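Local coordinates for uncharacterized protein (Mannheimia succiniciproducens, PDB 3KG4) that cleaves CRISPR precursor transcripts as a metal-independent Cas5d endoribonuclease, helping to produce the crRNA of this antiviral defence system, at residues A[29-34]-A[186-191]; A[57-62]-A[115-120]. One frame throughout, in Å; residues are numbered along the deposited sequence.

Contact 1: A[29-34]-A[186-191]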
loop_
_atom_site.group_PDB
_atom_site.type_symbol
_atom_site.label_atom_id
_atom_site.label_comp_id
_atom_site.label_asym_id
_atom_site.label_seq_id
_atom_site.Cartn_x
_atom_site.Cartn_y
_atom_site.Cartn_z
ATOM N N SER A 29 -13.711 -1.398 -6.868
ATOM C CA SER A 29 -12.571 -1.196 -5.944
ATOM C C SER A 29 -13.046 -1.176 -4.484
ATOM O O SER A 29 -14.155 -0.734 -4.134
ATOM C CB SER A 29 -11.856 0.128 -6.251
ATOM O OG SER A 29 -10.716 0.386 -5.385
ATOM N N TYR A 30 -12.164 -1.654 -3.631
ATOM C CA TYR A 30 -12.236 -1.368 -2.236
ATOM C C TYR A 30 -12.126 0.140 -2.038
ATOM O O TYR A 30 -11.736 0.881 -2.958
ATOM C CB TYR A 30 -11.102 -2.028 -1.545
ATOM C CG TYR A 30 -11.236 -3.478 -1.223
ATOM C CD1 TYR A 30 -12.220 -3.932 -0.338
ATOM C CD2 TYR A 30 -10.318 -4.383 -1.694
ATOM C CE1 TYR A 30 -12.301 -5.274 0.018
ATOM C CE2 TYR A 30 -10.391 -5.731 -1.349
ATOM C CZ TYR A 30 -11.392 -6.156 -0.487
ATOM O OH TYR A 30 -11.481 -7.472 -0.106
ATOM N N ASP A 31 -12.494 0.593 -0.846
ATOM C CA ASP A 31 -12.476 2.015 -0.512
ATOM C C ASP A 31 -11.091 2.599 -0.376
ATOM O O ASP A 31 -10.936 3.811 -0.541
ATOM C CB ASP A 31 -13.225 2.285 0.824
ATOM C CG ASP A 31 -14.688 2.027 0.746
ATOM O OD1 ASP A 31 -15.169 1.508 -0.281
ATOM O OD2 ASP A 31 -15.404 2.408 1.721
ATOM N N VAL A 32 -10.111 1.754 -0.085
ATOM C CA VAL A 32 -8.722 2.166 0.122
ATOM C C VAL A 32 -7.809 1.038 -0.370
ATOM O O VAL A 32 -8.231 -0.103 -0.614
ATOM C CB VAL A 32 -8.409 2.398 1.633
ATOM C CG1 VAL A 32 -9.388 3.487 2.270
ATOM C CG2 VAL A 32 -8.549 1.092 2.424
ATOM N N ILE A 33 -6.530 1.366 -0.440
ATOM C CA ILE A 33 -5.514 0.389 -0.751
ATOM C C ILE A 33 -5.423 -0.758 0.277
ATOM O O ILE A 33 -5.558 -0.562 1.501
ATOM C CB ILE A 33 -4.134 1.129 -0.958
ATOM C CG1 ILE A 33 -3.085 0.164 -1.528
ATOM C CG2 ILE A 33 -3.652 1.690 0.371
ATOM C CD1 ILE A 33 -1.867 0.850 -2.145
ATOM N N THR A 34 -5.250 -1.973 -0.238
ATOM C CA THR A 34 -5.056 -3.143 0.561
ATOM C C THR A 34 -3.589 -3.246 0.951
ATOM O O THR A 34 -2.735 -2.693 0.258
ATOM C CB THR A 34 -5.424 -4.419 -0.236
ATOM O OG1 THR A 34 -4.676 -4.429 -1.474
ATOM C CG2 THR A 34 -6.959 -4.439 -0.557
ATOM N N ARG A 186 -13.803 5.529 10.231
ATOM C CA ARG A 186 -14.703 4.726 9.407
ATOM C C ARG A 186 -14.392 3.230 9.551
ATOM O O ARG A 186 -13.254 2.834 9.440
ATOM C CB ARG A 186 -14.584 5.055 7.921
ATOM C CG ARG A 186 -15.613 4.337 7.093
ATOM C CD ARG A 186 -15.408 4.470 5.578
ATOM N NE ARG A 186 -15.909 5.733 5.084
ATOM C CZ ARG A 186 -16.189 6.004 3.813
ATOM N NH1 ARG A 186 -16.030 5.079 2.869
ATOM N NH2 ARG A 186 -16.652 7.212 3.493
ATOM N N ASP A 187 -15.433 2.420 9.730
ATOM C CA ASP A 187 -15.272 0.977 9.685
ATOM C C ASP A 187 -15.304 0.582 8.203
ATOM O O ASP A 187 -16.336 0.665 7.558
ATOM C CB ASP A 187 -16.420 0.311 10.432
ATOM C CG ASP A 187 -16.274 -1.203 10.506
ATOM O OD1 ASP A 187 -15.288 -1.803 9.961
ATOM O OD2 ASP A 187 -17.187 -1.782 11.101
ATOM N N LEU A 188 -14.182 0.142 7.667
ATOM C CA LEU A 188 -14.157 -0.263 6.245
ATOM C C LEU A 188 -14.616 -1.709 6.054
ATOM O O LEU A 188 -14.770 -2.159 4.939
ATOM C CB LEU A 188 -12.726 -0.063 5.684
ATOM C CG LEU A 188 -12.335 1.431 5.663
ATOM C CD1 LEU A 188 -10.886 1.644 5.445
ATOM C CD2 LEU A 188 -13.137 2.157 4.605
ATOM N N GLY A 189 -14.812 -2.457 7.138
ATOM C CA GLY A 189 -15.292 -3.838 7.005
ATOM C C GLY A 189 -14.138 -4.796 6.687
ATOM O O GLY A 189 -12.956 -4.469 6.857
ATOM N N TRP A 190 -14.492 -5.983 6.229
ATOM C CA TRP A 190 -13.505 -7.028 5.972
ATOM C C TRP A 190 -12.832 -6.769 4.627
ATOM O O TRP A 190 -13.495 -6.460 3.643
ATOM C CB TRP A 190 -14.185 -8.385 6.008
ATOM C CG TRP A 190 -14.675 -8.733 7.351
ATOM C CD1 TRP A 190 -15.985 -8.733 7.795
ATOM C CD2 TRP A 190 -13.880 -9.114 8.464
ATOM N NE1 TRP A 190 -16.019 -9.079 9.146
ATOM C CE2 TRP A 190 -14.747 -9.320 9.564
ATOM C CE3 TRP A 190 -12.506 -9.326 8.646
ATOM C CZ2 TRP A 190 -14.286 -9.735 10.785
ATOM C CZ3 TRP A 190 -12.057 -9.711 9.852
ATOM C CH2 TRP A 190 -12.945 -9.920 10.922
ATOM N N MET A 191 -11.516 -6.804 4.601
ATOM C CA MET A 191 -10.791 -6.467 3.371
ATOM C C MET A 191 -9.695 -7.492 3.245
ATOM O O MET A 191 -9.193 -7.989 4.251
ATOM C CB MET A 191 -10.114 -5.079 3.456
ATOM C CG MET A 191 -11.016 -3.843 3.416
ATOM S SD MET A 191 -10.223 -2.207 3.179
ATOM C CE MET A 191 -9.115 -2.632 1.717
#
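Met191 reaches Tyr30 through a bend at its far end: after an extended chi2, chi3 turns to 48° and folds CE back over one face of the Tyr30 ring. The tyrosine meets it with CG anti to its own carbonyl carbon (chi1 -81°), and the two side chains run antiparallel alongside each other. CE sits 4.0 Å from the centroid of the Tyr30 ring, a CH-pi contact displaced toward the rim, while the sulfur stands obliquely to the same ring in a Met-aromatic contact. Met191 CE also lies 3.6 Å from Thr34 CG2, and Val32 CG2 packs against Met191 SD at 3.8 Å. Beyond the sulfur, Val32 CG2 meets Leu188 CD1 at 3.9 Å. The polar end of the patch is Asp31, whose OD2 forms a salt bridge with Arg186 NH1 at 3.0 Å. That bond is weak and bent, 127° at the hydrogen; the carboxylate approaches the guanidinium at its edge, with the two planes far from coplanar. Tyr30 OH is held by a hydrogen bond with the backbone N of Leu192, the residue after Met191, which ties the ring to strand 186-195, and Thr34 OG1 caps Ala37 N at the start of helix 35-45. Asp187 OD1 receives Gly189 N in an Asx turn, next to the classic beta bulge that Leu188 and Gly189 form opposite Ala208. The whole is a loop leading into a helix N-cap, packed by a Met-aromatic contact against a bulged outermost strand of the antiparallel sheet in this Cas5-family protein.

Contact 2: A[57-62]-A[115-120]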
loop_
_atom_site.group_PDB
_atom_site.type_symbol
_atom_site.label_atom_id
_atom_site.label_comp_id
_atom_site.label_asym_id
_atom_site.label_seq_id
_atom_site.Cartn_x
_atom_site.Cartn_y
_atom_site.Cartn_z
ATOM N N LYS A 57 1.085 0.425 8.704
ATOM C CA LYS A 57 0.025 1.429 8.721
ATOM C C LYS A 57 -0.258 1.902 7.302
ATOM O O LYS A 57 0.641 2.004 6.488
ATOM C CB LYS A 57 0.422 2.628 9.603
ATOM C CG LYS A 57 0.614 2.303 11.105
ATOM C CD LYS A 57 1.036 3.543 11.860
ATOM C CE LYS A 57 1.070 3.354 13.409
ATOM N NZ LYS A 57 1.598 4.672 13.934
ATOM N N ILE A 58 -1.503 2.238 7.024
ATOM C CA ILE A 58 -1.866 2.920 5.800
ATOM C C ILE A 58 -2.571 4.206 6.192
ATOM O O ILE A 58 -3.649 4.160 6.786
ATOM C CB ILE A 58 -2.848 2.040 4.922
ATOM C CG1 ILE A 58 -2.151 0.736 4.489
ATOM C CG2 ILE A 58 -3.368 2.849 3.773
ATOM C CD1 ILE A 58 -3.138 -0.398 4.071
ATOM N N TYR A 59 -1.971 5.339 5.852
ATOM C CA TYR A 59 -2.584 6.643 6.032
ATOM C C TYR A 59 -3.368 7.019 4.799
ATOM O O TYR A 59 -2.814 7.051 3.701
ATOM C CB TYR A 59 -1.526 7.709 6.244
ATOM C CG TYR A 59 -0.652 7.521 7.442
ATOM C CD1 TYR A 59 -0.867 8.240 8.620
ATOM C CD2 TYR A 59 0.400 6.612 7.414
ATOM C CE1 TYR A 59 0.002 8.071 9.722
ATOM C CE2 TYR A 59 1.225 6.421 8.494
ATOM C CZ TYR A 59 1.051 7.168 9.635
ATOM O OH TYR A 59 1.940 6.947 10.676
ATOM N N VAL A 60 -4.640 7.343 4.980
ATOM C CA VAL A 60 -5.529 7.695 3.889
ATOM C C VAL A 60 -5.725 9.190 3.888
ATOM O O VAL A 60 -6.320 9.734 4.825
ATOM C CB VAL A 60 -6.918 7.046 4.031
ATOM C CG1 VAL A 60 -7.792 7.455 2.873
ATOM C CG2 VAL A 60 -6.784 5.565 4.089
ATOM N N LEU A 61 -5.275 9.837 2.811
ATOM C CA LEU A 61 -5.103 11.301 2.768
ATOM C C LEU A 61 -6.233 12.050 2.084
ATOM O O LEU A 61 -6.452 13.229 2.360
ATOM C CB LEU A 61 -3.781 11.646 2.059
ATOM C CG LEU A 61 -2.537 11.016 2.669
ATOM C CD1 LEU A 61 -1.291 11.448 1.900
ATOM C CD2 LEU A 61 -2.454 11.412 4.142
ATOM N N LYS A 62 -6.953 11.390 1.182
ATOM C CA LYS A 62 -7.914 12.075 0.372
ATOM C C LYS A 62 -9.298 11.426 0.476
ATOM O O LYS A 62 -9.400 10.241 0.731
ATOM C CB LYS A 62 -7.433 12.115 -1.072
ATOM C CG LYS A 62 -6.319 13.133 -1.310
ATOM C CD LYS A 62 -5.976 13.209 -2.774
ATOM C CE LYS A 62 -5.565 14.603 -3.208
ATOM N NZ LYS A 62 -4.983 14.593 -4.595
ATOM N N ALA A 115 -4.465 9.362 -2.479
ATOM C CA ALA A 115 -3.117 9.474 -1.948
ATOM C C ALA A 115 -3.032 8.819 -0.595
ATOM O O ALA A 115 -3.919 8.987 0.267
ATOM C CB ALA A 115 -2.713 10.941 -1.856
ATOM N N TYR A 116 -1.938 8.105 -0.390
ATOM C CA TYR A 116 -1.706 7.409 0.851
ATOM C C TYR A 116 -0.279 7.607 1.344
ATOM O O TYR A 116 0.604 7.947 0.561
ATOM C CB TYR A 116 -1.946 5.909 0.707
ATOM C CG TYR A 116 -3.240 5.550 -0.020
ATOM C CD1 TYR A 116 -4.458 5.495 0.663
ATOM C CD2 TYR A 116 -3.249 5.278 -1.379
ATOM C CE1 TYR A 116 -5.610 5.203 0.004
ATOM C CE2 TYR A 116 -4.446 4.974 -2.043
ATOM C CZ TYR A 116 -5.606 4.916 -1.337
ATOM O OH TYR A 116 -6.804 4.638 -1.970
ATOM N N VAL A 117 -0.073 7.308 2.615
ATOM C CA VAL A 117 1.254 6.944 3.111
ATOM C C VAL A 117 1.212 5.501 3.537
ATOM O O VAL A 117 0.289 5.060 4.273
ATOM C CB VAL A 117 1.732 7.823 4.308
ATOM C CG1 VAL A 117 3.141 7.413 4.736
ATOM C CG2 VAL A 117 1.721 9.257 3.873
ATOM N N ILE A 118 2.218 4.762 3.078
ATOM C CA ILE A 118 2.445 3.377 3.465
ATOM C C ILE A 118 3.602 3.328 4.430
ATOM O O ILE A 118 4.718 3.805 4.108
ATOM C CB ILE A 118 2.834 2.541 2.250
ATOM C CG1 ILE A 118 1.765 2.655 1.162
ATOM C CG2 ILE A 118 3.139 1.103 2.674
ATOM C CD1 ILE A 118 0.333 2.410 1.660
ATOM N N GLU A 119 3.337 2.784 5.613
ATOM C CA GLU A 119 4.352 2.623 6.622
ATOM C C GLU A 119 4.599 1.137 6.780
ATOM O O GLU A 119 3.655 0.393 6.992
ATOM C CB GLU A 119 3.880 3.237 7.936
ATOM C CG GLU A 119 4.931 3.291 8.984
ATOM C CD GLU A 119 4.461 4.162 10.190
ATOM O OE1 GLU A 119 4.184 5.360 10.011
ATOM O OE2 GLU A 119 4.391 3.617 11.306
ATOM N N ALA A 120 5.859 0.723 6.689
ATOM C CA ALA A 120 6.242 -0.673 6.569
ATOM C C ALA A 120 7.618 -0.928 7.164
ATOM O O ALA A 120 8.425 0.020 7.339
ATOM C CB ALA A 120 6.252 -1.106 5.028
HETATM O O HOH W 1 4.343 5.568 12.994
HETATM O O HOH W 2 -6.727 8.664 -0.646
#
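Tyr59 and Val117 form the central hydrogen-bonded pair of two antiparallel strands: Tyr59 N gives a bond of 2.8 Å to Val117 O, and Val117 N returns one to Tyr59 O. Lys57 and Glu119 make the next such pair, and past the end of strand 57-60 Leu61 N still reaches Ala115 O at 3.0 Å. On the face carrying Lys57, Tyr59, Val117 and Glu119, the Tyr59 ring turns its edge to Val117 O, with Tyr59 CD2 3.6 Å from Val117 CB. Tyr59 OH donates to Glu119 OE1 at 2.8 Å, meeting the carboxylate from above its plane, 35° out. Glu119 is extended, with CG trans to the backbone N (chi1 -172°), which runs it alongside Lys57 so that both point the same way. Lys57 CD brushes Glu119 OE2 at 3.4 Å; the ion pair itself is long, and a water closes it, accepting from Lys57 NZ and donating to Glu119 OE2 at 2.6 Å. On the other face Ile58 lies beside Ile118, and Val60 CG2 approaches Tyr116 CD1 at 4.1 Å. Near the end of the pairing Leu61 CD1 packs on Ala115 CB at 4.0 Å, and a second water accepts from both Lys62 N and Ala115 N. One shell further out, Arg8 NE forms a salt bridge with Glu119 OE1, so this oxygen is gripped by a tyrosine hydroxyl and a guanidinium, which would be expected to keep the carboxylate ionised. Helix 35-45 packs on Ile118 through Ala38 and Leu42. Flanked by strands 7-13 and 214-216, the two form the middle of an antiparallel sheet backed by a helix, consistent with the ferredoxin-like core of RAMP proteins.

In the fold
Contact 1 and contact 2 lie about 13 Å apart between centres and meet directly. Val32 CG1 packs on Val60 CG2 at 3.8 Å, and Ile33 O lies 3.5 Å from Ile58 CD1, so the 29-34 loop rests on the face of strand 51-60 that carries Ile58 and Val60. Tyr116 OH reaches the same loop, 3.8 Å from Val32 CA. Both contacts involve one antiparallel sheet: 57-62 and 115-120 are inner neighbours, whereas 186-191 belongs to an outermost strand. Along the chain, contact 2 is nested within the loop closed by contact 1, and the helix capped at the end of 29-34 is the one lying on the contact 2 strands.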